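Local coordinates for protein Glucanase/chitosanase (Paenibacillus fukuinensis, PDB 4ZZ5) that binds chitosan through this CBM32 beta-sandwich module, the second chitosan-binding module of an enzyme that probably hydrolyses chitosan and beta-glucan, at residues N8-K13 against I50-G55; T15-I20 against T37-A42; A30-A35 against L131-V136; V63-E68 against D104-A109. One frame throughout, in Å; residues are numbered along the deposited sequence.

Contact 1 of 4, residues N8-K13 against I50-G55; sequences NLALNK and IYINLG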
loop_
_atom_site.group_PDB
_atom_site.type_symbol
_atom_site.label_atom_id
_atom_site.label_comp_id
_atom_site.label_asym_id
_atom_site.label_seq_id
_atom_site.Cartn_x
_atom_site.Cartn_y
_atom_site.Cartn_z
ATOM N N ASN A 8 9.447 1.020 11.239
ATOM C CA ASN A 8 8.624 0.725 10.058
ATOM C C ASN A 8 8.629 -0.755 9.841
ATOM O O ASN A 8 9.663 -1.327 9.302
ATOM C CB ASN A 8 9.239 1.499 8.850
ATOM C CG ASN A 8 8.508 1.148 7.580
ATOM O OD1 ASN A 8 7.484 0.523 7.531
ATOM N ND2 ASN A 8 9.167 1.570 6.459
ATOM N N LEU A 9 7.563 -1.450 10.093
ATOM C CA LEU A 9 7.416 -2.872 9.977
ATOM C C LEU A 9 7.413 -3.355 8.583
ATOM O O LEU A 9 7.482 -4.548 8.335
ATOM C CB LEU A 9 6.166 -3.330 10.708
ATOM C CG LEU A 9 6.101 -3.039 12.203
ATOM C CD1 LEU A 9 4.705 -3.223 12.774
ATOM C CD2 LEU A 9 7.089 -3.919 12.979
ATOM N N ALA A 10 7.156 -2.440 7.624
ATOM C CA ALA A 10 7.160 -2.820 6.200
ATOM C C ALA A 10 8.548 -2.928 5.586
ATOM O O ALA A 10 8.654 -3.473 4.487
ATOM C CB ALA A 10 6.413 -1.753 5.387
ATOM N N LEU A 11 9.565 -2.333 6.196
ATOM C CA LEU A 11 10.838 -2.092 5.554
ATOM C C LEU A 11 11.367 -3.404 5.146
ATOM O O LEU A 11 11.561 -4.368 5.904
ATOM C CB LEU A 11 11.728 -1.370 6.512
ATOM C CG LEU A 11 13.040 -1.020 5.902
ATOM C CD1 LEU A 11 12.874 0.044 4.826
ATOM C CD2 LEU A 11 13.966 -0.465 6.977
ATOM N N ASN A 12 11.671 -3.549 3.852
ATOM C CA ASN A 12 12.248 -4.766 3.260
ATOM C C ASN A 12 11.510 -6.008 3.324
ATOM O O ASN A 12 12.058 -7.112 3.160
ATOM C CB ASN A 12 13.755 -4.959 3.679
ATOM C CG ASN A 12 14.570 -3.749 3.298
ATOM O OD1 ASN A 12 15.122 -3.126 4.172
ATOM N ND2 ASN A 12 14.580 -3.399 2.003
ATOM N N LYS A 13 10.195 -5.898 3.600
ATOM C CA LYS A 13 9.350 -7.085 3.611
ATOM C C LYS A 13 8.901 -7.583 2.176
ATOM O O LYS A 13 8.918 -6.724 1.271
ATOM C CB LYS A 13 8.032 -6.791 4.406
ATOM C CG LYS A 13 8.287 -6.526 5.871
ATOM C CD LYS A 13 8.666 -7.831 6.589
ATOM C CE LYS A 13 8.562 -7.771 8.130
ATOM N NZ LYS A 13 9.588 -6.868 8.460
ATOM N N ILE A 50 -1.326 -2.919 -3.713
ATOM C CA ILE A 50 -0.046 -3.427 -3.283
ATOM C C ILE A 50 -0.250 -3.972 -1.884
ATOM O O ILE A 50 -0.891 -3.290 -1.046
ATOM C CB ILE A 50 1.059 -2.342 -3.299
ATOM C CG1 ILE A 50 2.346 -2.851 -2.697
ATOM C CG2 ILE A 50 0.655 -1.049 -2.622
ATOM C CD1 ILE A 50 3.528 -1.975 -3.053
ATOM N N TYR A 51 0.263 -5.146 -1.584
ATOM C CA TYR A 51 0.251 -5.640 -0.186
ATOM C C TYR A 51 1.618 -5.997 0.261
ATOM O O TYR A 51 2.531 -6.349 -0.566
ATOM C CB TYR A 51 -0.770 -6.756 0.059
ATOM C CG TYR A 51 -0.541 -8.116 -0.525
ATOM C CD1 TYR A 51 0.452 -8.924 0.018
ATOM C CD2 TYR A 51 -1.351 -8.608 -1.484
ATOM C CE1 TYR A 51 0.566 -10.261 -0.561
ATOM C CE2 TYR A 51 -1.227 -9.883 -2.010
ATOM C CZ TYR A 51 -0.234 -10.637 -1.517
ATOM O OH TYR A 51 -0.072 -11.954 -2.054
ATOM N N ILE A 52 1.810 -5.963 1.558
ATOM C CA ILE A 52 3.036 -6.313 2.276
ATOM C C ILE A 52 2.767 -7.492 3.147
ATOM O O ILE A 52 1.729 -7.506 3.873
ATOM C CB ILE A 52 3.473 -5.182 3.130
ATOM C CG1 ILE A 52 3.629 -3.872 2.326
ATOM C CG2 ILE A 52 4.753 -5.549 3.901
ATOM C CD1 ILE A 52 3.687 -2.629 3.183
ATOM N N ASN A 53 3.566 -8.533 3.089
ATOM C CA ASN A 53 3.571 -9.624 4.055
ATOM C C ASN A 53 4.423 -9.281 5.196
ATOM O O ASN A 53 5.670 -9.204 5.089
ATOM C CB ASN A 53 4.106 -10.860 3.322
ATOM C CG ASN A 53 4.002 -12.095 4.226
ATOM O OD1 ASN A 53 3.810 -11.983 5.449
ATOM N ND2 ASN A 53 4.053 -13.263 3.616
ATOM N N LEU A 54 3.860 -8.919 6.387
ATOM C CA LEU A 54 4.643 -8.550 7.518
ATOM C C LEU A 54 5.456 -9.728 8.157
ATOM O O LEU A 54 6.387 -9.387 8.967
ATOM C CB LEU A 54 3.688 -7.954 8.602
ATOM C CG LEU A 54 2.967 -6.694 8.181
ATOM C CD1 LEU A 54 2.042 -6.347 9.385
ATOM C CD2 LEU A 54 3.824 -5.575 7.793
ATOM N N GLY A 55 5.115 -10.909 7.807
ATOM C CA GLY A 55 6.050 -12.065 8.155
ATOM C C GLY A 55 5.669 -12.756 9.412
ATOM O O GLY A 55 6.032 -13.894 9.640
#
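Ile52 spends its two branches on two different residues of the N-terminal loop 8-13, and so illustrates how an irregular segment can be docked on a strand by carbon contacts. Its CG1 stands opposite the carbonyl carbon (chi1 -54°) and sends CD1 to the methyl of Ala10, with Ile52 CD1 3.6 Å from Ala10 CB. The shorter branch, CG2, meets the foot of Lys13, whose side chain crosses that of Ile52 at about a right angle; Ile52 CG2 and Lys13 CB are 3.5 Å apart. At Asn53 the backbone takes over: Lys13 CB rests 3.4 Å from Asn53 O. The amide of Asn53 turns to its own chain, where OD1 receives Gly55 N at 2.9 Å in an Asx turn, where the chain turns a corner at Gly55. Leu54 brings CD2 to Leu9, 3.8 Å from Leu9 O and 4.4 Å from Leu9 CB. Lys13 NZ bonds to the same Leu9 O at 3.1 Å, though the end of this lysine is less surely placed. The loop itself is built of a type I turn (Asn8 to Leu11) and a type II turn (Ala10 to Lys13). It bridges the two sheets of the sandwich: Leu9 and Asn8 bond to Val136 of strand 130-137, while Ile52 pairs with Val116 of strand 115-123 and packs on Phe134.

Contact 2 of 4, residues T15-I20 against T37-A42; sequences TATSSI and TRWASA. With EDO (1,2-ethanediol), chain D.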
loop_
_atom_site.group_PDB
_atom_site.type_symbol
_atom_site.label_atom_id
_atom_site.label_comp_id
_atom_site.label_asym_id
_atom_site.label_seq_id
_atom_site.Cartn_x
_atom_site.Cartn_y
_atom_site.Cartn_z
ATOM N N THR A 15 6.424 -8.239 -0.890
ATOM C CA THR A 15 5.249 -7.548 -1.432
ATOM C C THR A 15 4.662 -8.247 -2.561
ATOM O O THR A 15 5.320 -9.126 -3.193
ATOM C CB THR A 15 5.580 -6.120 -1.854
ATOM O OG1 THR A 15 6.480 -6.127 -3.000
ATOM C CG2 THR A 15 6.091 -5.313 -0.724
ATOM N N ALA A 16 3.433 -7.949 -2.948
ATOM C CA ALA A 16 2.829 -8.337 -4.176
ATOM C C ALA A 16 2.011 -7.180 -4.692
ATOM O O ALA A 16 1.487 -6.375 -3.858
ATOM C CB ALA A 16 1.938 -9.551 -3.978
ATOM N N THR A 17 1.785 -7.078 -5.977
ATOM C CA THR A 17 1.006 -5.995 -6.560
ATOM C C THR A 17 0.057 -6.501 -7.579
ATOM O O THR A 17 0.247 -7.578 -8.221
ATOM C CB THR A 17 1.951 -4.919 -7.169
ATOM O OG1 THR A 17 2.749 -5.458 -8.243
ATOM C CG2 THR A 17 2.843 -4.307 -6.153
ATOM N N SER A 18 -0.980 -5.731 -7.872
ATOM C CA SER A 18 -1.862 -6.081 -8.951
ATOM C C SER A 18 -1.239 -5.970 -10.329
ATOM O O SER A 18 -1.454 -6.832 -11.226
ATOM C CB SER A 18 -3.058 -5.144 -8.959
ATOM O OG SER A 18 -2.633 -3.765 -8.876
ATOM N N SER A 19 -0.365 -5.017 -10.523
ATOM C CA SER A 19 0.310 -4.749 -11.807
ATOM C C SER A 19 1.496 -3.902 -11.515
ATOM O O SER A 19 1.636 -3.289 -10.461
ATOM C CB SER A 19 -0.594 -4.068 -12.783
ATOM O OG SER A 19 -0.954 -2.799 -12.406
ATOM N N ILE A 20 2.369 -3.791 -12.516
ATOM C CA ILE A 20 3.530 -2.864 -12.520
ATOM C C ILE A 20 3.583 -2.149 -13.850
ATOM O O ILE A 20 3.173 -2.647 -14.899
ATOM C CB ILE A 20 4.812 -3.533 -12.238
ATOM C CG1 ILE A 20 5.335 -4.351 -13.415
ATOM C CG2 ILE A 20 4.787 -4.266 -10.903
ATOM C CD1 ILE A 20 6.721 -4.908 -13.211
ATOM N N THR A 37 12.755 5.764 -5.156
ATOM C CA THR A 37 12.353 4.584 -5.857
ATOM C C THR A 37 10.817 4.402 -5.554
ATOM O O THR A 37 10.392 4.655 -4.393
ATOM C CB THR A 37 13.036 3.339 -5.424
ATOM O OG1 THR A 37 12.728 3.131 -4.009
ATOM C CG2 THR A 37 14.601 3.532 -5.599
ATOM N N ARG A 38 10.081 3.937 -6.526
ATOM C CA ARG A 38 8.623 3.742 -6.333
ATOM C C ARG A 38 8.092 2.552 -7.030
ATOM O O ARG A 38 8.593 2.106 -8.092
ATOM C CB ARG A 38 7.894 5.009 -6.821
ATOM C CG ARG A 38 8.139 5.367 -8.307
ATOM C CD ARG A 38 7.624 6.744 -8.625
ATOM N NE ARG A 38 7.948 7.207 -9.993
ATOM C CZ ARG A 38 7.173 7.067 -11.012
ATOM N NH1 ARG A 38 5.968 6.621 -10.944
ATOM N NH2 ARG A 38 7.610 7.467 -12.242
ATOM N N TRP A 39 7.035 1.969 -6.416
ATOM C CA TRP A 39 6.115 1.116 -7.150
ATOM C C TRP A 39 5.267 1.994 -8.034
ATOM O O TRP A 39 4.824 3.058 -7.581
ATOM C CB TRP A 39 5.186 0.382 -6.207
ATOM C CG TRP A 39 4.031 -0.355 -6.839
ATOM C CD1 TRP A 39 4.092 -1.275 -7.861
ATOM C CD2 TRP A 39 2.641 -0.098 -6.637
ATOM N NE1 TRP A 39 2.851 -1.621 -8.227
ATOM C CE2 TRP A 39 1.932 -0.912 -7.524
ATOM C CE3 TRP A 39 1.926 0.787 -5.818
ATOM C CZ2 TRP A 39 0.555 -0.947 -7.542
ATOM C CZ3 TRP A 39 0.576 0.735 -5.855
ATOM C CH2 TRP A 39 -0.095 -0.076 -6.684
ATOM N N ALA A 40 4.953 1.531 -9.217
ATOM C CA ALA A 40 3.975 2.154 -10.086
ATOM C C ALA A 40 3.142 1.058 -10.750
ATOM O O ALA A 40 3.736 0.128 -11.261
ATOM C CB ALA A 40 4.615 3.069 -11.150
ATOM N N SER A 41 1.835 1.214 -10.682
ATOM C CA SER A 41 0.924 0.277 -11.326
ATOM C C SER A 41 0.850 0.477 -12.817
ATOM O O SER A 41 1.289 1.545 -13.363
ATOM C CB SER A 41 -0.460 0.351 -10.725
ATOM O OG SER A 41 -1.136 1.520 -11.249
ATOM N N ALA A 42 0.234 -0.474 -13.546
ATOM C CA ALA A 42 -0.228 -0.160 -14.908
ATOM C C ALA A 42 -1.236 0.905 -14.842
ATOM O O ALA A 42 -1.865 1.270 -13.887
ATOM C CB ALA A 42 -0.782 -1.441 -15.532
HETATM C C1 EDO D . 1.737 3.965 -12.217
HETATM O O1 EDO D . 2.446 3.836 -13.443
HETATM C C2 EDO D . 0.664 4.813 -12.606
HETATM O O2 EDO D . 1.007 6.242 -12.775
#
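Ser19 offers two oxygens to segment 37-42, and both are taken by N-H groups. Its hydroxyl OG accepts Ala42 N at 2.8 Å, and its backbone O accepts the indole Trp39 NE1 at 3.0 Å. These bonds join the ends of two border strands of a beta-sandwich, 15-17 of the five-stranded sheet and 39-40 of the four-stranded one. The indole bond is nearly straight, 160° at the hydrogen. The carbonyl oxygen lies in the ring plane at the edge and is met nearly along the C=O axis, a geometry that fixes the rotation of the tryptophan. Ser19 OG is gripped a second time by Gln48 OE1, which also bonds to Ser18 OG, so strand 48-54 positions the hydroxyl that holds Ala42. On the partner segment, Ser41 OG bonds to Ala42 O at 2.7 Å and also pairs with Tyr129 N. A weaker polar contact brings Ile20 CA within 3.3 Å of Ala40 O. Farther out comes the packing. Trp39 has CG opposite its own backbone N (chi1 170°), which carries the indole across the gap between the sheets and leaves Ser41 N over one face, offset toward the rim. Ile20 CG2 sits at the ring edge, 4.3 Å from Trp39 CD1. The other face is covered by a CH-pi contact from Thr17: its CG2 lies 3.7 Å from the centroid of the five-membered ring of Trp39, 23° off the normal, the methyl leaning toward NE1.

Contact 3 of 4, residues A30-A35 against L131-V136; sequences AVDGNA and LWEFEV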
loop_
_atom_site.group_PDB
_atom_site.type_symbol
_atom_site.label_atom_id
_atom_site.label_comp_id
_atom_site.label_asym_id
_atom_site.label_seq_id
_atom_site.Cartn_x
_atom_site.Cartn_y
_atom_site.Cartn_z
ATOM N N ALA A 30 8.410 0.114 -3.055
ATOM C CA ALA A 30 7.633 0.858 -2.092
ATOM C C ALA A 30 8.055 0.586 -0.646
ATOM O O ALA A 30 7.516 1.267 0.256
ATOM C CB ALA A 30 6.158 0.613 -2.286
ATOM N N VAL A 31 8.898 -0.393 -0.397
ATOM C CA VAL A 31 9.219 -0.802 0.961
ATOM C C VAL A 31 10.726 -0.873 1.159
ATOM O O VAL A 31 11.232 -1.579 2.056
ATOM C CB VAL A 31 8.549 -2.121 1.405
ATOM C CG1 VAL A 31 7.059 -1.981 1.369
ATOM C CG2 VAL A 31 9.031 -3.244 0.565
ATOM N N ASP A 32 11.481 -0.113 0.378
ATOM C CA ASP A 32 12.951 -0.148 0.457
ATOM C C ASP A 32 13.453 1.003 1.265
ATOM O O ASP A 32 14.751 1.136 1.401
ATOM C CB ASP A 32 13.605 -0.149 -0.936
ATOM C CG ASP A 32 13.188 1.007 -1.824
ATOM O OD1 ASP A 32 12.568 1.972 -1.414
ATOM O OD2 ASP A 32 13.659 0.907 -3.033
ATOM N N GLY A 33 12.711 1.906 1.781
ATOM C CA GLY A 33 13.181 3.021 2.538
ATOM C C GLY A 33 13.749 4.115 1.732
ATOM O O GLY A 33 14.362 5.075 2.313
ATOM N N ASN A 34 13.642 4.063 0.415
ATOM C CA ASN A 34 14.243 5.048 -0.448
ATOM C C ASN A 34 13.161 5.885 -1.065
ATOM O O ASN A 34 12.283 5.355 -1.861
ATOM C CB ASN A 34 15.051 4.310 -1.518
ATOM C CG ASN A 34 15.918 5.219 -2.395
ATOM O OD1 ASN A 34 15.607 6.360 -2.632
ATOM N ND2 ASN A 34 17.003 4.635 -2.888
ATOM N N ALA A 35 13.163 7.184 -0.847
ATOM C CA ALA A 35 12.188 8.108 -1.363
ATOM C C ALA A 35 12.290 8.420 -2.838
ATOM O O ALA A 35 11.392 9.051 -3.401
ATOM C CB ALA A 35 12.233 9.398 -0.527
ATOM N N LEU A 131 3.493 4.777 -5.525
ATOM C CA LEU A 131 3.991 5.036 -4.195
ATOM C C LEU A 131 5.507 4.947 -4.111
ATOM O O LEU A 131 6.101 3.926 -4.399
ATOM C CB LEU A 131 3.417 4.001 -3.160
ATOM C CG LEU A 131 1.929 4.138 -2.897
ATOM C CD1 LEU A 131 1.378 2.843 -2.322
ATOM C CD2 LEU A 131 1.637 5.249 -1.892
ATOM N N TRP A 132 6.123 6.083 -3.676
ATOM C CA TRP A 132 7.524 6.064 -3.289
ATOM C C TRP A 132 7.775 5.125 -2.084
ATOM O O TRP A 132 8.751 4.403 -2.067
ATOM C CB TRP A 132 8.043 7.473 -2.993
ATOM C CG TRP A 132 7.936 8.473 -4.098
ATOM C CD1 TRP A 132 7.095 9.506 -4.128
ATOM C CD2 TRP A 132 8.755 8.555 -5.277
ATOM N NE1 TRP A 132 7.304 10.260 -5.285
ATOM C CE2 TRP A 132 8.308 9.721 -5.970
ATOM C CE3 TRP A 132 9.815 7.859 -5.769
ATOM C CZ2 TRP A 132 8.924 10.114 -7.190
ATOM C CZ3 TRP A 132 10.409 8.264 -7.022
ATOM C CH2 TRP A 132 9.933 9.373 -7.684
ATOM N N GLU A 133 6.864 5.211 -1.101
ATOM C CA GLU A 133 6.993 4.400 0.094
ATOM C C GLU A 133 5.609 4.081 0.673
ATOM O O GLU A 133 4.690 4.908 0.574
ATOM C CB GLU A 133 7.820 5.105 1.194
ATOM C CG GLU A 133 9.351 5.103 0.942
ATOM C CD GLU A 133 9.960 3.713 0.949
ATOM O OE1 GLU A 133 9.942 3.057 2.037
ATOM O OE2 GLU A 133 10.508 3.219 -0.063
ATOM N N PHE A 134 5.518 2.925 1.302
ATOM C CA PHE A 134 4.322 2.415 1.998
ATOM C C PHE A 134 4.913 1.914 3.327
ATOM O O PHE A 134 5.606 0.882 3.313
ATOM C CB PHE A 134 3.781 1.302 1.153
ATOM C CG PHE A 134 2.593 0.498 1.727
ATOM C CD1 PHE A 134 1.943 0.738 2.911
ATOM C CD2 PHE A 134 2.092 -0.558 0.966
ATOM C CE1 PHE A 134 0.930 -0.089 3.404
ATOM C CE2 PHE A 134 1.045 -1.347 1.383
ATOM C CZ PHE A 134 0.484 -1.134 2.660
ATOM N N GLU A 135 4.673 2.632 4.394
ATOM C CA GLU A 135 5.273 2.408 5.731
ATOM C C GLU A 135 4.161 1.935 6.627
ATOM O O GLU A 135 2.992 2.419 6.548
ATOM C CB GLU A 135 5.928 3.674 6.277
ATOM C CG GLU A 135 6.899 4.246 5.299
ATOM C CD GLU A 135 7.458 5.553 5.761
ATOM O OE1 GLU A 135 7.190 6.029 6.864
ATOM O OE2 GLU A 135 8.320 6.115 5.033
ATOM N N VAL A 136 4.484 1.048 7.593
ATOM C CA VAL A 136 3.495 0.458 8.532
ATOM C C VAL A 136 4.051 0.483 9.931
ATOM O O VAL A 136 5.239 0.108 10.142
ATOM C CB VAL A 136 3.206 -0.975 8.167
ATOM C CG1 VAL A 136 2.252 -1.668 9.123
ATOM C CG2 VAL A 136 2.629 -1.090 6.747
#
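Ala30 and Phe134 form the tight end of this contact. Ala30 O receives Phe134 N at 2.8 Å and also approaches Glu133 CA at 3.2 Å; Ala30 CB packs 4.2 Å from Phe134 CB. Next comes the buried carboxylate of Glu133, bent at chi2 (-64°) toward the turn at Gly33. Its OE1 accepts Gly33 N at 3.0 Å, from above the carboxylate plane, and OE2 takes a weak bond from Asn34 N. Glu133 OE2 also lies 2.8 Å from Asp32 OD1, the two carboxylates being nearly coplanar, and 2.9 Å from Trp132 O; these are acceptor pairs, not hydrogen bonds, and would probably need a cation or, between the carboxylates, a shared proton. A leucine in place of Glu133 would probably leave Gly33 N without its acceptor and the loop less firmly held to the strand. The solvent side is sparser: Gly33 and Ala35 are exposed, and Ala35 meets Trp132 through its O, 3.1 Å from Trp132 CE3. Trp132 and Glu133 together face Asn66 in a classic beta bulge. With Thr37 bonded to Asp32 OD2, the convergence of Asp32 OD1, Asn34 O, Trp132 O and Glu133 OE2 is consistent with the structural calcium site known in CBM32 modules.

Contact 4 of 4, residues V63-E68 against D104-A109; sequences VKLNWE and DDITFA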
loop_
_atom_site.group_PDB
_atom_site.type_symbol
_atom_site.label_atom_id
_atom_site.label_comp_id
_atom_site.label_asym_id
_atom_site.label_seq_id
_atom_site.Cartn_x
_atom_site.Cartn_y
_atom_site.Cartn_z
ATOM N N VAL A 63 -0.360 3.788 9.112
ATOM C CA VAL A 63 0.265 3.631 7.791
ATOM C C VAL A 63 0.698 4.971 7.315
ATOM O O VAL A 63 -0.105 5.952 7.410
ATOM C CB VAL A 63 -0.708 2.915 6.832
ATOM C CG1 VAL A 63 -0.226 3.042 5.351
ATOM C CG2 VAL A 63 -0.824 1.498 7.209
ATOM N N LYS A 64 1.891 5.113 6.765
ATOM C CA LYS A 64 2.269 6.313 6.073
ATOM C C LYS A 64 2.515 6.014 4.641
ATOM O O LYS A 64 3.310 5.143 4.295
ATOM C CB LYS A 64 3.497 6.973 6.713
ATOM C CG LYS A 64 3.889 8.308 6.122
ATOM C CD LYS A 64 5.199 8.832 6.752
ATOM C CE LYS A 64 5.146 10.280 7.192
ATOM N NZ LYS A 64 5.758 10.378 8.553
ATOM N N LEU A 65 1.829 6.728 3.750
ATOM C CA LEU A 65 2.016 6.608 2.303
ATOM C C LEU A 65 2.757 7.788 1.774
ATOM O O LEU A 65 2.394 8.937 2.184
ATOM C CB LEU A 65 0.674 6.487 1.603
ATOM C CG LEU A 65 -0.182 5.312 2.076
ATOM C CD1 LEU A 65 -1.493 5.273 1.271
ATOM C CD2 LEU A 65 0.546 3.936 1.990
ATOM N N ASN A 66 3.687 7.624 0.890
ATOM C CA ASN A 66 4.348 8.744 0.211
ATOM C C ASN A 66 4.052 8.564 -1.275
ATOM O O ASN A 66 4.686 7.717 -1.944
ATOM C CB ASN A 66 5.836 8.775 0.480
ATOM C CG ASN A 66 6.539 9.871 -0.299
ATOM O OD1 ASN A 66 5.974 10.597 -1.000
ATOM N ND2 ASN A 66 7.890 9.917 -0.156
ATOM N N TRP A 67 3.049 9.277 -1.766
ATOM C CA TRP A 67 2.579 9.150 -3.105
ATOM C C TRP A 67 3.409 9.860 -4.115
ATOM O O TRP A 67 3.867 10.992 -3.839
ATOM C CB TRP A 67 1.167 9.630 -3.305
ATOM C CG TRP A 67 0.095 8.893 -2.531
ATOM C CD1 TRP A 67 -0.456 9.243 -1.363
ATOM C CD2 TRP A 67 -0.615 7.713 -2.991
ATOM N NE1 TRP A 67 -1.481 8.349 -1.033
ATOM C CE2 TRP A 67 -1.562 7.417 -2.037
ATOM C CE3 TRP A 67 -0.501 6.916 -4.125
ATOM C CZ2 TRP A 67 -2.411 6.315 -2.138
ATOM C CZ3 TRP A 67 -1.315 5.839 -4.187
ATOM C CH2 TRP A 67 -2.239 5.540 -3.253
ATOM N N GLU A 68 3.603 9.323 -5.304
ATOM C CA GLU A 68 4.089 10.061 -6.486
ATOM C C GLU A 68 2.893 10.842 -6.996
ATOM O O GLU A 68 1.770 10.835 -6.520
ATOM C CB GLU A 68 4.668 9.053 -7.469
ATOM C CG GLU A 68 5.416 9.645 -8.646
ATOM C CD GLU A 68 4.581 9.705 -9.870
ATOM O OE1 GLU A 68 3.505 9.097 -10.018
ATOM O OE2 GLU A 68 5.092 10.455 -10.815
ATOM N N ASP A 104 0.377 10.812 3.079
ATOM C CA ASP A 104 -0.843 10.504 3.783
ATOM C C ASP A 104 -0.442 9.778 5.004
ATOM O O ASP A 104 0.064 8.631 4.949
ATOM C CB ASP A 104 -1.777 9.622 2.966
ATOM C CG ASP A 104 -2.393 10.290 1.775
ATOM O OD1 ASP A 104 -2.178 11.537 1.526
ATOM O OD2 ASP A 104 -3.109 9.567 1.010
ATOM N N ASP A 105 -0.682 10.408 6.164
ATOM C CA ASP A 105 -0.412 9.789 7.418
ATOM C C ASP A 105 -1.664 9.265 8.078
ATOM O O ASP A 105 -2.485 10.103 8.528
ATOM C CB ASP A 105 0.330 10.786 8.391
ATOM C CG ASP A 105 1.167 10.046 9.511
ATOM O OD1 ASP A 105 1.252 8.780 9.652
ATOM O OD2 ASP A 105 1.960 10.806 10.205
ATOM N N ILE A 106 -1.899 7.987 8.158
ATOM C CA ILE A 106 -3.195 7.399 8.412
ATOM C C ILE A 106 -3.119 6.702 9.750
ATOM O O ILE A 106 -2.263 5.877 9.951
ATOM C CB ILE A 106 -3.500 6.380 7.290
ATOM C CG1 ILE A 106 -3.557 7.034 5.891
ATOM C CG2 ILE A 106 -4.811 5.694 7.602
ATOM C CD1 ILE A 106 -3.201 6.054 4.801
ATOM N N THR A 107 -4.071 6.903 10.629
ATOM C CA THR A 107 -4.190 6.139 11.868
ATOM C C THR A 107 -5.555 5.392 11.897
ATOM O O THR A 107 -6.547 5.895 11.342
ATOM C CB THR A 107 -4.003 6.997 13.127
ATOM O OG1 THR A 107 -5.034 7.948 13.119
ATOM C CG2 THR A 107 -2.643 7.591 13.163
ATOM N N PHE A 108 -5.620 4.279 12.571
ATOM C CA PHE A 108 -6.811 3.510 12.723
ATOM C C PHE A 108 -6.727 2.664 13.977
ATOM O O PHE A 108 -5.659 2.545 14.564
ATOM C CB PHE A 108 -7.109 2.664 11.471
ATOM C CG PHE A 108 -5.850 1.906 10.943
ATOM C CD1 PHE A 108 -5.485 0.740 11.505
ATOM C CD2 PHE A 108 -5.078 2.405 9.916
ATOM C CE1 PHE A 108 -4.353 0.064 11.103
ATOM C CE2 PHE A 108 -3.927 1.741 9.507
ATOM C CZ PHE A 108 -3.584 0.596 10.072
ATOM N N ALA A 109 -7.823 2.062 14.357
ATOM C CA ALA A 109 -7.855 1.290 15.595
ATOM C C ALA A 109 -6.809 0.228 15.501
ATOM O O ALA A 109 -6.739 -0.523 14.503
ATOM C CB ALA A 109 -9.266 0.689 15.759
#
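Trp67 and Asp104 make the one side-chain hydrogen bond between these two strands, Trp67 NE1 donating to Asp104 OD2 at 2.9 Å. The oxygen sits at the indole edge, slightly tilted from its plane, whereas the indole N-H comes from well above the carboxylate plane, the two flat groups being 66° apart. Backbone bonds continue from this pair along the strands: Leu65 N to Asp104 O and Asp104 N to Leu65 O, both 2.9 Å, then Ile106 N to Val63 O at 2.8 Å and Val63 N to Ile106 O. Such alternation of hydrogen-bonded pairs with a non-hydrogen-bonded one, Lys64 with Asp105, is the mark of antiparallel pairing. In this beta-sandwich the pairing secures the outermost strand 103-113 to strand 57-67. Val63, Leu65, Asp104 and Ile106 share the inward face; there Val63 CG2 meets the edge of the Phe108 ring, 3.9 Å from CE2. On the other face Lys64 NZ stays 4.2 Å from Asp105 OD2, beyond a salt bridge, and Asp105 OD1 is paired instead with Arg62. Asp104 has CG opposite its carbonyl carbon (chi1 -69°), which drops the carboxylate between the sheets, where Tyr75 OH is a second partner of OD2. With an alanine in its place, Trp67 NE1 and Tyr75 OH would probably both lose a buried mate. Tyr75, from strand 75-80 of the facing sheet, also packs its ring against that of Trp67.

From the N terminus, the loop 8-13 returns to 50-55 in contact 1, and inside that closure contact 2 joins 15-20 to 37-42. Segment 30-35 also lies within both loops, but its partner 131-136 comes near the C terminus, so contact 3 crosses contacts 1 and 2. Contact 4 opens after contacts 1 and 2 have closed, nested within contact 3. Backbone bonds link them: Leu9 to Val136, Tyr51 to Ala16, Trp39 to Leu131 and Glu135 to Lys64. Contact 1 docks the N-terminal loop on strand 48-54, contact 2 joins border strands of the two sheets, contact 3 fixes loop 30-35 to strand 130-137, and contact 4 stays within the four-stranded sheet.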